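Local coordinates for putative exported protein (Bordetella parapertussis, PDB 3OCJ) that is of unknown function but, with its Rossmann-like methyltransferase domain, probably belongs to the S-adenosylmethionine-dependent methyltransferases, at residues T225-P230 with R269-T274. Sequence-based numbering, arbitrary orientation.
Sequences TSFLTP and RTHAQT
Phe227, just past the end of strand 221-226, packs into the capped N-terminus of helix 271-280, a buried contact in a Rossmann-like methyltransferase domain. The helix leads toward the seven-stranded sheet's edge strand 286-289, joined to strand 221-226 through antiparallel strand 298-302. Phe227 CG lies between the backbone N and the carbonyl carbon (chi1 54°), which brings the ring up against the first helical turn. Thr274 comes from the opposite direction over one ring face: its CB makes a CH-pi contact 4.0 Å from the Phe227 centroid, nearly on the normal, and its OG1 sits toward the rim. Phe227 also turns its edge to the His271 face, a T-shaped pair with planes at 85° and CZ 3.9 Å from His271 CD2. Asp290, bonded to His271 NE2, and Phe288, in an edge-to-face ring pair, further constrain the imidazole. Thr270 is the N-cap of a capping box: Thr270 OG1 accepts from Gln273 N, while Thr270 N gives a 3.0 Å bond to Gln273 OE1. Beside the cap, Pro230 CG rests on Thr270 CG2. The one hydrogen bond between the segments runs from Arg269 N to Leu228 O, 2.9 Å and nearly straight, while the Arg269 guanidinium reaches away to Asp203 (salt bridge), Glu200 O and Asn197 O. Arg269 O, in turn, meets the Phe227 edge in plane at CD1 and takes a CA-H...O contact from Thr229 CA at 3.3 Å.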
ATOM      1  N   THR A 225      -6.212   8.612  -3.352  1.00  9.76           N
ATOM      2  CA  THR A 225      -5.948   7.182  -3.339  1.00 10.45           C
ATOM      3  C   THR A 225      -4.855   6.835  -4.352  1.00 10.08           C
ATOM      4  O   THR A 225      -4.136   7.727  -4.820  1.00 10.28           O
ATOM      5  CB  THR A 225      -7.253   6.348  -3.494  1.00 10.65           C
ATOM      6  OG1 THR A 225      -7.002   4.965  -3.208  1.00 10.21           O
ATOM      7  CG2 THR A 225      -7.884   6.495  -4.869  1.00 12.31           C
ATOM      8  N   SER A 226      -4.706   5.555  -4.656  1.00 10.08           N
ATOM      9  CA  SER A 226      -3.568   5.081  -5.423  1.00 10.39           C
ATOM     10  C   SER A 226      -3.924   3.777  -6.102  1.00 10.99           C
ATOM     11  O   SER A 226      -4.927   3.146  -5.777  1.00 10.77           O
ATOM     12  CB  SER A 226      -2.386   4.823  -4.507  1.00  9.47           C
ATOM     13  OG  SER A 226      -2.746   3.809  -3.570  1.00 11.33           O
ATOM     14  N   PHE A 227      -3.101   3.357  -7.048  1.00  9.07           N
ATOM     15  CA  PHE A 227      -3.307   2.064  -7.681  1.00  9.31           C
ATOM     16  C   PHE A 227      -2.013   1.597  -8.312  1.00  9.27           C
ATOM     17  O   PHE A 227      -1.238   2.416  -8.809  1.00  9.16           O
ATOM     18  CB  PHE A 227      -4.429   2.144  -8.737  1.00  9.31           C
ATOM     19  CG  PHE A 227      -4.220   3.224  -9.773  1.00  9.20           C
ATOM     20  CD1 PHE A 227      -3.808   2.903 -11.049  1.00 10.34           C
ATOM     21  CD2 PHE A 227      -4.437   4.556  -9.444  1.00  9.49           C
ATOM     22  CE1 PHE A 227      -3.632   3.897 -12.000  1.00 10.64           C
ATOM     23  CE2 PHE A 227      -4.251   5.555 -10.386  1.00  9.87           C
ATOM     24  CZ  PHE A 227      -3.837   5.224 -11.658  1.00 11.17           C
ATOM     25  N   LEU A 228      -1.758   0.287  -8.270  1.00  9.37           N
ATOM     26  CA  LEU A 228      -0.660  -0.301  -9.024  1.00  9.64           C
ATOM     27  C   LEU A 228      -1.073  -0.533 -10.470  1.00  9.12           C
ATOM     28  O   LEU A 228      -2.196  -0.980 -10.744  1.00 10.27           O
ATOM     29  CB  LEU A 228      -0.239  -1.628  -8.401  1.00  9.70           C
ATOM     30  CG  LEU A 228       0.501  -1.543  -7.071  1.00  9.67           C
ATOM     31  CD1 LEU A 228       0.526  -2.924  -6.397  1.00 13.70           C
ATOM     32  CD2 LEU A 228       1.922  -1.037  -7.270  1.00 10.98           C
ATOM     33  N   THR A 229      -0.167  -0.214 -11.397  1.00 10.28           N
ATOM     34  CA  THR A 229      -0.440  -0.309 -12.835  1.00 10.38           C
ATOM     35  C   THR A 229       0.144  -1.584 -13.440  1.00  9.70           C
ATOM     36  O   THR A 229       1.111  -2.153 -12.907  1.00 10.40           O
ATOM     37  CB  THR A 229       0.211   0.868 -13.550  1.00  9.66           C
ATOM     38  OG1 THR A 229       1.596   0.856 -13.185  1.00 10.63           O
ATOM     39  CG2 THR A 229      -0.433   2.187 -13.107  1.00 11.40           C
ATOM     40  N   PRO A 230      -0.432  -2.044 -14.557  1.00 10.30           N
ATOM     41  CA  PRO A 230       0.062  -3.261 -15.219  1.00 11.11           C
ATOM     42  C   PRO A 230       1.332  -2.976 -16.006  1.00 11.47           C
ATOM     43  O   PRO A 230       1.447  -1.902 -16.597  1.00 12.15           O
ATOM     44  CB  PRO A 230      -1.081  -3.614 -16.174  1.00 12.91           C
ATOM     45  CG  PRO A 230      -1.658  -2.258 -16.541  1.00 10.84           C
ATOM     46  CD  PRO A 230      -1.644  -1.521 -15.214  1.00  9.65           C
ATOM     47  N   ARG A 269      -4.247  -2.033 -12.559  1.00 10.77           N
ATOM     48  CA  ARG A 269      -5.204  -1.258 -13.340  1.00 10.53           C
ATOM     49  C   ARG A 269      -4.524  -0.045 -13.948  1.00 10.09           C
ATOM     50  O   ARG A 269      -3.574   0.507 -13.376  1.00 10.91           O
ATOM     51  CB  ARG A 269      -6.367  -0.798 -12.454  1.00 10.97           C
ATOM     52  CG  ARG A 269      -7.275  -1.949 -12.020  1.00 11.61           C
ATOM     53  CD  ARG A 269      -8.547  -1.482 -11.287  1.00 12.19           C
ATOM     54  NE  ARG A 269      -9.361  -2.672 -11.006  1.00 12.09           N
ATOM     55  CZ  ARG A 269      -9.251  -3.424  -9.913  1.00 12.88           C
ATOM     56  NH1 ARG A 269      -8.448  -3.064  -8.914  1.00 11.85           N
ATOM     57  NH2 ARG A 269      -9.997  -4.523  -9.819  1.00 13.12           N
ATOM     58  N   THR A 270      -4.995   0.353 -15.125  1.00 10.22           N
ATOM     59  CA  THR A 270      -4.441   1.522 -15.793  1.00 10.43           C
ATOM     60  C   THR A 270      -5.069   2.817 -15.253  1.00 11.17           C
ATOM     61  O   THR A 270      -6.066   2.795 -14.511  1.00 11.66           O
ATOM     62  CB  THR A 270      -4.714   1.467 -17.292  1.00 11.90           C
ATOM     63  OG1 THR A 270      -6.128   1.495 -17.502  1.00 11.77           O
ATOM     64  CG2 THR A 270      -4.121   0.202 -17.922  1.00 11.50           C
ATOM     65  N   HIS A 271      -4.490   3.948 -15.655  1.00 10.22           N
ATOM     66  CA  HIS A 271      -5.050   5.256 -15.352  1.00 11.13           C
ATOM     67  C   HIS A 271      -6.467   5.361 -15.912  1.00 10.54           C
ATOM     68  O   HIS A 271      -7.372   5.824 -15.234  1.00 11.68           O
ATOM     69  CB  HIS A 271      -4.197   6.370 -15.983  1.00  9.81           C
ATOM     70  CG  HIS A 271      -2.864   6.580 -15.326  1.00 11.11           C
ATOM     71  ND1 HIS A 271      -1.774   5.772 -15.562  1.00 12.45           N
ATOM     72  CD2 HIS A 271      -2.444   7.545 -14.474  1.00  9.82           C
ATOM     73  CE1 HIS A 271      -0.739   6.225 -14.868  1.00 11.24           C
ATOM     74  NE2 HIS A 271      -1.122   7.298 -14.196  1.00  9.51           N
ATOM     75  N   ALA A 272      -6.649   4.920 -17.152  1.00 11.29           N
ATOM     76  CA  ALA A 272      -7.964   5.002 -17.778  1.00 10.75           C
ATOM     77  C   ALA A 272      -8.991   4.138 -17.056  1.00 11.44           C
ATOM     78  O   ALA A 272     -10.138   4.551 -16.880  1.00 13.24           O
ATOM     79  CB  ALA A 272      -7.879   4.616 -19.262  1.00 12.45           C
ATOM     80  N   GLN A 273      -8.589   2.941 -16.631  1.00 10.74           N
ATOM     81  CA  GLN A 273      -9.512   2.077 -15.896  1.00 11.65           C
ATOM     82  C   GLN A 273      -9.902   2.735 -14.574  1.00 13.95           C
ATOM     83  O   GLN A 273     -11.074   2.770 -14.210  1.00 12.24           O
ATOM     84  CB  GLN A 273      -8.907   0.698 -15.648  1.00 12.28           C
ATOM     85  CG  GLN A 273      -8.820  -0.162 -16.905  1.00 13.55           C
ATOM     86  CD  GLN A 273      -8.137  -1.486 -16.651  1.00 16.58           C
ATOM     87  OE1 GLN A 273      -7.090  -1.549 -16.016  1.00 13.85           O
ATOM     88  NE2 GLN A 273      -8.734  -2.561 -17.154  1.00 23.58           N
ATOM     89  N   THR A 274      -8.909   3.258 -13.857  1.00 10.90           N
ATOM     90  CA  THR A 274      -9.163   3.912 -12.581  1.00  9.85           C
ATOM     91  C   THR A 274     -10.054   5.141 -12.776  1.00 11.33           C
ATOM     92  O   THR A 274     -10.978   5.374 -11.989  1.00 12.26           O
ATOM     93  CB  THR A 274      -7.834   4.264 -11.892  1.00 10.65           C
ATOM     94  OG1 THR A 274      -7.170   3.036 -11.557  1.00 11.63           O
ATOM     95  CG2 THR A 274      -8.067   5.083 -10.619  1.00 11.79           C
TER